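Local coordinates for epimerase family protein SDR39U1 (Homo sapiens, PDB 4B4O) that binds NADPH and is probably an NADP-dependent oxidoreductase of the short-chain dehydrogenase/reductase superfamily, at residues A92-P97 with R144-S149; V248-F253 with M260-Q265. The protein carries 3 engineered substitutions. One frame throughout, in Å; residues are numbered along the deposited sequence.

Interaction 1 comes wholly before interaction 2 in the chain, and the two lie on opposite sides of the chain's centre, about 38 Å apart between centres and about 18 Å between nearest atoms. Interaction 1 belongs to the NAD(P)-binding Rossmann domain, where the last turn of helix 72-95 meets the loop from helix 131-143 to strand 151-161 beside the parallel sheet. Interaction 2 joins the consecutive helices 246-253 and 255-262 in the C-terminal DUF1731 region. They have no helix or strand in common. Each is a small, mainly apolar contact away from the cofactor-binding residues, one in the dinucleotide-binding part and one in the C-terminal part.

Interaction 1. Residues A92-P97 with R144-S149; sequences AITKAP and RLPGDS
Thr94 and Leu145 bring the two backbones closest, with CA atoms 7.2 Å apart, where the last turn of helix 72-95 passes a loop without regular structure. This is the Rossmann fold: helix 72-95 runs down to the start of strand 102-108, and residues 144-149 link helix 131-143 to strand 151-161, the parallel neighbour of strand 102-108. The contact therefore joins two helix-to-strand connections at the N-terminal ends of these neighbouring strands, away from the residues that bind NADP. Within the first segment, Ala96 N donates to Ile93 O at 3.2 Å.

The forked end of Leu145 carries the contact. Its CD1, lying anti to CA (chi2 172°), extends to the CG2 branch of Ile93, and the two side chains cross at about a right angle with Ile93 CG2 and Leu145 CD1 3.9 Å apart. The other prong, Leu145 CD2, lies 3.7 Å from Thr94 OG1, in a pair whose side chains run past each other in opposite directions. The polar link of that hydroxyl is a weak hydrogen bond to Ala90 O, one helical turn back, while the leucine methyl merely packs against it. Trp103 of strand 102-108 and Thr150 both touch Ile93 and Leu145, adding to the burial of these two residues. Leu145 O accepts a hydrogen bond from Gln152 NE2, which ties the loop to the strand that follows. Toward the solvent, Pro146 CD approaches Thr94 OG1 to 4.5 Å.

Interaction 2. Residues V248-F253 with M260-Q265; sequences VVQAVF and MLLEGQ
Val249 O accepts the 3.0 Å backbone hydrogen bond from Phe253 N, and this turn of helix 246-253 presents the side chains of both residues to Leu261. The partner helix, 255-262, follows after a single residue, so the contact is between two consecutive short helices in the C-terminal DUF1731 region.

Leu261 sets its CD2 methyl against both the valine and the aromatic ring. With chi2 at 60° this methyl is the one that stands anti to CA and reaches farthest from the backbone. Its distance to Val249 CG1 is 3.6 Å, and Leu261 CD2 also lies 3.5 Å from Phe253 CE2, approaching the ring obliquely while the two side chains cross at about a right angle. One ring face of Phe253 is overlaid by Val252 CG1 from its own helix, lying off the ring centre. Leu262 adds a second methyl contact to Val249, with its CD2 4.2 Å from Val249 CB. Both Val249 and Leu262 also touch Ile183, whose loop adds to the cluster.

On the exposed margin, the extended Gln250 chain brings NE2 to 4.0 Å from Leu262 CD1, an amide resting against a methyl. Outside partners engage the helix ends: Phe253 O accepts from Arg257 NE, and Leu261 O from Gln188 NE2. A bound polyether, probably from the crystallisation liquor, lies about 4 Å from the Leu261 side chain. Between the two segments themselves the chemistry is that of dispersion and the partial shielding of methyl groups and one ring from water, a weakly directional attraction.

Interaction 1. Residues A92-P97 with R144-S149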
ATOM      1  N   ALA A  92     -16.248 -13.397  -7.456  1.00 32.42           N
ATOM      2  CA  ALA A  92     -17.530 -12.687  -7.410  1.00 33.21           C
ATOM      3  C   ALA A  92     -17.712 -11.817  -8.641  1.00 33.30           C
ATOM      4  O   ALA A  92     -18.806 -11.766  -9.212  1.00 35.12           O
ATOM      5  CB  ALA A  92     -17.640 -11.860  -6.142  1.00 31.89           C
ATOM      6  N   ILE A  93     -16.635 -11.158  -9.060  1.00 31.57           N
ATOM      7  CA  ILE A  93     -16.649 -10.371 -10.288  1.00 31.80           C
ATOM      8  C   ILE A  93     -16.901 -11.241 -11.522  1.00 33.99           C
ATOM      9  O   ILE A  93     -17.739 -10.925 -12.346  1.00 35.61           O
ATOM     10  CB  ILE A  93     -15.331  -9.626 -10.500  1.00 29.72           C
ATOM     11  CG1 ILE A  93     -15.158  -8.516  -9.446  1.00 27.84           C
ATOM     12  CG2 ILE A  93     -15.325  -9.062 -11.913  1.00 30.50           C
ATOM     13  CD1 ILE A  93     -13.790  -7.877  -9.449  1.00 25.84           C
ATOM     14  N   THR A  94     -16.164 -12.339 -11.639  1.00 34.24           N
ATOM     15  CA  THR A  94     -16.289 -13.246 -12.760  1.00 36.47           C
ATOM     16  C   THR A  94     -17.710 -13.748 -12.897  1.00 39.04           C
ATOM     17  O   THR A  94     -18.193 -13.889 -14.010  1.00 41.12           O
ATOM     18  CB  THR A  94     -15.338 -14.459 -12.640  1.00 36.57           C
ATOM     19  OG1 THR A  94     -13.988 -14.019 -12.813  1.00 34.65           O
ATOM     20  CG2 THR A  94     -15.640 -15.517 -13.695  1.00 39.37           C
ATOM     21  N   LYS A  95     -18.390 -14.023 -11.786  1.00 39.16           N
ATOM     22  CA  LYS A  95     -19.733 -14.611 -11.876  1.00 41.85           C
ATOM     23  C   LYS A  95     -20.868 -13.590 -11.723  1.00 42.22           C
ATOM     24  O   LYS A  95     -22.036 -13.959 -11.786  1.00 44.54           O
ATOM     25  CB  LYS A  95     -19.898 -15.808 -10.913  1.00 42.67           C
ATOM     26  CG  LYS A  95     -20.088 -15.449  -9.447  1.00 41.26           C
ATOM     27  CD  LYS A  95     -20.364 -16.683  -8.581  1.00 42.66           C
ATOM     28  CE  LYS A  95     -20.512 -16.298  -7.091  1.00 41.43           C
ATOM     29  NZ  LYS A  95     -21.563 -17.175  -6.450  1.00 43.84           N
ATOM     30  N   ALA A  96     -20.533 -12.309 -11.564  1.00 40.18           N
ATOM     31  CA  ALA A  96     -21.554 -11.253 -11.517  1.00 40.68           C
ATOM     32  C   ALA A  96     -22.210 -11.103 -12.886  1.00 43.04           C
ATOM     33  O   ALA A  96     -21.515 -11.111 -13.907  1.00 43.12           O
ATOM     34  CB  ALA A  96     -20.944  -9.931 -11.094  1.00 38.15           C
ATOM     35  N   PRO A  97     -23.551 -10.976 -12.924  1.00 45.22           N
ATOM     36  CA  PRO A  97     -24.263 -10.769 -14.206  1.00 47.84           C
ATOM     37  C   PRO A  97     -23.963  -9.411 -14.850  1.00 47.00           C
ATOM     38  O   PRO A  97     -23.849  -9.326 -16.075  1.00 48.44           O
ATOM     39  CB  PRO A  97     -25.748 -10.844 -13.824  1.00 50.13           C
ATOM     40  CG  PRO A  97     -25.805 -11.224 -12.378  1.00 48.86           C
ATOM     41  CD  PRO A  97     -24.461 -10.963 -11.767  1.00 45.53           C
ATOM     42  N   ARG A 144      -6.175 -12.019 -10.692  1.00 23.79           N
ATOM     43  CA  ARG A 144      -6.154 -11.945 -12.157  1.00 24.85           C
ATOM     44  C   ARG A 144      -7.416 -12.546 -12.771  1.00 26.89           C
ATOM     45  O   ARG A 144      -7.699 -13.706 -12.591  1.00 28.22           O
ATOM     46  CB  ARG A 144      -4.906 -12.638 -12.722  1.00 25.32           C
ATOM     47  CG  ARG A 144      -4.705 -12.701 -14.274  1.00 26.77           C
ATOM     48  CD  ARG A 144      -3.220 -12.764 -14.524  1.00 26.31           C
ATOM     49  NE  ARG A 144      -2.480 -11.577 -14.073  1.00 24.27           N
ATOM     50  CZ  ARG A 144      -1.399 -11.539 -13.271  1.00 23.04           C
ATOM     51  NH1 ARG A 144      -0.817 -12.640 -12.799  1.00 23.58           N
ATOM     52  NH2 ARG A 144      -0.886 -10.344 -12.935  1.00 21.43           N
ATOM     53  N   LEU A 145      -8.156 -11.722 -13.492  1.00 27.29           N
ATOM     54  CA  LEU A 145      -9.350 -12.138 -14.206  1.00 29.44           C
ATOM     55  C   LEU A 145      -8.954 -12.523 -15.620  1.00 31.14           C
ATOM     56  O   LEU A 145      -8.104 -11.876 -16.223  1.00 30.51           O
ATOM     57  CB  LEU A 145     -10.361 -10.998 -14.299  1.00 29.33           C
ATOM     58  CG  LEU A 145     -10.834 -10.279 -13.021  1.00 27.77           C
ATOM     59  CD1 LEU A 145     -11.687  -9.054 -13.348  1.00 27.90           C
ATOM     60  CD2 LEU A 145     -11.604 -11.265 -12.146  1.00 28.57           C
ATOM     61  N   PRO A 146      -9.543 -13.607 -16.145  1.00 33.50           N
ATOM     62  CA  PRO A 146      -9.387 -13.824 -17.566  1.00 35.52           C
ATOM     63  C   PRO A 146     -10.338 -12.868 -18.261  1.00 36.35           C
ATOM     64  O   PRO A 146     -11.333 -12.428 -17.658  1.00 35.99           O
ATOM     65  CB  PRO A 146      -9.847 -15.302 -17.756  1.00 38.00           C
ATOM     66  CG  PRO A 146     -10.876 -15.515 -16.678  1.00 37.76           C
ATOM     67  CD  PRO A 146     -10.481 -14.579 -15.531  1.00 34.74           C
ATOM     68  N   GLY A 147     -10.109 -12.623 -19.546  1.00 37.85           N
ATOM     69  CA  GLY A 147     -11.104 -11.892 -20.314  1.00 39.37           C
ATOM     70  C   GLY A 147     -10.904 -10.421 -20.103  1.00 37.41           C
ATOM     71  O   GLY A 147     -10.202 -10.006 -19.175  1.00 34.83           O
ATOM     72  N   ASP A 148     -11.576  -9.648 -20.950  1.00 38.91           N
ATOM     73  CA  ASP A 148     -11.362  -8.212 -21.034  1.00 37.72           C
ATOM     74  C   ASP A 148     -12.588  -7.406 -20.575  1.00 37.73           C
ATOM     75  O   ASP A 148     -12.566  -6.173 -20.653  1.00 37.09           O
ATOM     76  CB  ASP A 148     -10.999  -7.867 -22.493  1.00 39.76           C
ATOM     77  CG  ASP A 148      -9.861  -6.854 -22.603  1.00 38.12           C
ATOM     78  OD1 ASP A 148      -9.110  -6.645 -21.596  1.00 35.40           O
ATOM     79  OD2 ASP A 148      -9.729  -6.286 -23.718  1.00 39.83           O
ATOM     80  N   SER A 149     -13.639  -8.082 -20.086  1.00 38.58           N
ATOM     81  CA  SER A 149     -14.837  -7.379 -19.611  1.00 38.79           C
ATOM     82  C   SER A 149     -14.571  -6.394 -18.501  1.00 36.05           C
ATOM     83  O   SER A 149     -15.325  -5.440 -18.369  1.00 36.30           O
ATOM     84  CB  SER A 149     -15.878  -8.332 -19.057  1.00 39.88           C
ATOM     85  OG  SER A 149     -16.559  -8.932 -20.109  1.00 43.03           O
TER

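Interaction 2. Residues V248-F253 with M260-Q265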
ATOM      1  N   VAL A 248      18.957  -4.711  16.450  1.00 23.03           N
ATOM      2  CA  VAL A 248      17.812  -4.357  17.295  1.00 22.60           C
ATOM      3  C   VAL A 248      16.526  -4.421  16.482  1.00 21.55           C
ATOM      4  O   VAL A 248      15.491  -4.842  16.993  1.00 21.88           O
ATOM      5  CB  VAL A 248      17.944  -2.937  17.940  1.00 22.23           C
ATOM      6  CG1 VAL A 248      16.674  -2.536  18.648  1.00 21.98           C
ATOM      7  CG2 VAL A 248      19.113  -2.844  18.921  1.00 23.58           C
ATOM      8  N   VAL A 249      16.569  -3.963  15.238  1.00 20.51           N
ATOM      9  CA  VAL A 249      15.394  -4.032  14.371  1.00 19.66           C
ATOM     10  C   VAL A 249      15.069  -5.504  14.078  1.00 20.64           C
ATOM     11  O   VAL A 249      13.907  -5.901  14.066  1.00 20.80           O
ATOM     12  CB  VAL A 249      15.599  -3.228  13.070  1.00 18.50           C
ATOM     13  CG1 VAL A 249      14.439  -3.419  12.106  1.00 17.83           C
ATOM     14  CG2 VAL A 249      15.814  -1.748  13.383  1.00 17.86           C
ATOM     15  N   GLN A 250      16.099  -6.321  13.898  1.00 21.65           N
ATOM     16  CA  GLN A 250      15.901  -7.766  13.706  1.00 23.06           C
ATOM     17  C   GLN A 250      15.329  -8.447  14.947  1.00 24.28           C
ATOM     18  O   GLN A 250      14.492  -9.333  14.840  1.00 25.22           O
ATOM     19  CB  GLN A 250      17.202  -8.442  13.240  1.00 24.24           C
ATOM     20  CG  GLN A 250      17.324  -8.390  11.718  1.00 23.77           C
ATOM     21  CD  GLN A 250      18.734  -8.561  11.164  1.00 24.76           C
ATOM     22  OE1 GLN A 250      19.709  -8.539  11.918  1.00 25.64           O
ATOM     23  NE2 GLN A 250      18.847  -8.733   9.844  1.00 24.86           N
ATOM     24  N   ALA A 251      15.786  -8.022  16.118  1.00 24.50           N
ATOM     25  CA  ALA A 251      15.280  -8.567  17.358  1.00 25.77           C
ATOM     26  C   ALA A 251      13.793  -8.318  17.470  1.00 25.43           C
ATOM     27  O   ALA A 251      13.052  -9.192  17.892  1.00 26.85           O
ATOM     28  CB  ALA A 251      15.991  -7.959  18.554  1.00 26.00           C
ATOM     29  N   VAL A 252      13.348  -7.116  17.132  1.00 23.87           N
ATOM     30  CA  VAL A 252      11.942  -6.755  17.357  1.00 23.84           C
ATOM     31  C   VAL A 252      11.037  -7.332  16.286  1.00 23.93           C
ATOM     32  O   VAL A 252       9.986  -7.831  16.603  1.00 25.13           O
ATOM     33  CB  VAL A 252      11.736  -5.226  17.485  1.00 22.53           C
ATOM     34  CG1 VAL A 252      10.249  -4.899  17.540  1.00 22.77           C
ATOM     35  CG2 VAL A 252      12.434  -4.698  18.735  1.00 22.98           C
ATOM     36  N   PHE A 253      11.465  -7.273  15.028  1.00 22.93           N
ATOM     37  CA  PHE A 253      10.614  -7.624  13.902  1.00 22.91           C
ATOM     38  C   PHE A 253      10.902  -8.977  13.271  1.00 24.24           C
ATOM     39  O   PHE A 253      10.069  -9.484  12.508  1.00 24.85           O
ATOM     40  CB  PHE A 253      10.748  -6.564  12.813  1.00 21.06           C
ATOM     41  CG  PHE A 253      10.162  -5.247  13.185  1.00 20.07           C
ATOM     42  CD1 PHE A 253       8.798  -5.067  13.178  1.00 20.43           C
ATOM     43  CD2 PHE A 253      10.969  -4.202  13.576  1.00 19.15           C
ATOM     44  CE1 PHE A 253       8.244  -3.867  13.544  1.00 19.88           C
ATOM     45  CE2 PHE A 253      10.423  -2.992  13.935  1.00 18.59           C
ATOM     46  CZ  PHE A 253       9.048  -2.825  13.916  1.00 18.95           C
HETATM   47  N   MSE A 260      12.250  -5.212   5.159  1.00 17.27           N
HETATM   48  CA  MSE A 260      11.424  -4.082   4.752  1.00 16.00           C
HETATM   49  C   MSE A 260      11.881  -2.798   5.372  1.00 14.96           C
HETATM   50  O   MSE A 260      11.532  -1.728   4.868  1.00 14.05           O
HETATM   51  CB  MSE A 260       9.971  -4.310   5.171  1.00 16.33           C
HETATM   52  CG  MSE A 260       9.307  -5.306   4.223  1.00 17.41           C
HETATM   53 SE   MSE A 260       7.539  -5.789   4.918  0.75 18.62          SE
HETATM   54  CE  MSE A 260       8.443  -6.476   6.507  1.00 19.39           C
ATOM     55  N   LEU A 261      12.648  -2.878   6.458  1.00 15.30           N
ATOM     56  CA  LEU A 261      13.108  -1.687   7.183  1.00 14.69           C
ATOM     57  C   LEU A 261      14.584  -1.349   6.902  1.00 14.89           C
ATOM     58  O   LEU A 261      14.934  -0.178   6.738  1.00 14.40           O
ATOM     59  CB  LEU A 261      12.881  -1.856   8.703  1.00 15.16           C
ATOM     60  CG  LEU A 261      11.481  -1.672   9.317  1.00 15.17           C
ATOM     61  CD1 LEU A 261      10.548  -2.694   8.689  1.00 15.71           C
ATOM     62  CD2 LEU A 261      11.447  -1.849  10.830  1.00 15.93           C
ATOM     63  N   LEU A 262      15.438  -2.370   6.868  1.00 15.93           N
ATOM     64  CA  LEU A 262      16.891  -2.192   6.734  1.00 16.66           C
ATOM     65  C   LEU A 262      17.379  -2.125   5.297  1.00 16.89           C
ATOM     66  O   LEU A 262      18.475  -1.650   5.038  1.00 17.51           O
ATOM     67  CB  LEU A 262      17.630  -3.336   7.434  1.00 18.07           C
ATOM     68  CG  LEU A 262      17.420  -3.505   8.940  1.00 18.27           C
ATOM     69  CD1 LEU A 262      18.030  -4.813   9.399  1.00 19.87           C
ATOM     70  CD2 LEU A 262      18.004  -2.336   9.707  1.00 18.05           C
ATOM     71  N   GLU A 263      16.556  -2.587   4.362  1.00 16.62           N
ATOM     72  CA  GLU A 263      16.926  -2.585   2.957  1.00 17.00           C
ATOM     73  C   GLU A 263      15.862  -1.892   2.132  1.00 15.82           C
ATOM     74  O   GLU A 263      14.819  -1.496   2.650  1.00 14.85           O
ATOM     75  CB  GLU A 263      17.132  -4.017   2.465  1.00 18.46           C
ATOM     76  CG  GLU A 263      18.085  -4.848   3.314  1.00 19.92           C
ATOM     77  CD  GLU A 263      18.388  -6.200   2.699  1.00 21.79           C
ATOM     78  OE1 GLU A 263      18.731  -6.237   1.505  1.00 22.48           O
ATOM     79  OE2 GLU A 263      18.277  -7.222   3.410  1.00 22.77           O
ATOM     80  N   GLY A 264      16.135  -1.739   0.842  1.00 16.11           N
ATOM     81  CA  GLY A 264      15.256  -0.993  -0.040  1.00 15.17           C
ATOM     82  C   GLY A 264      15.473  -1.145  -1.533  1.00 15.82           C
ATOM     83  O   GLY A 264      16.491  -1.642  -1.986  1.00 17.15           O
ATOM     84  N   GLN A 265      14.464  -0.705  -2.277  1.00 15.07           N
ATOM     85  CA  GLN A 265      14.423  -0.781  -3.738  1.00 15.64           C
ATOM     86  C   GLN A 265      14.314   0.637  -4.266  1.00 14.86           C
ATOM     87  O   GLN A 265      13.466   1.416  -3.785  1.00 13.74           O
ATOM     88  CB  GLN A 265      13.148  -1.485  -4.234  1.00 15.65           C
ATOM     89  CG  GLN A 265      12.729  -2.779  -3.565  1.00 16.34           C
ATOM     90  CD  GLN A 265      12.024  -2.621  -2.240  1.00 15.47           C
ATOM     91  OE1 GLN A 265      11.807  -1.519  -1.754  1.00 14.32           O
ATOM     92  NE2 GLN A 265      11.634  -3.757  -1.652  1.00 16.32           N
TER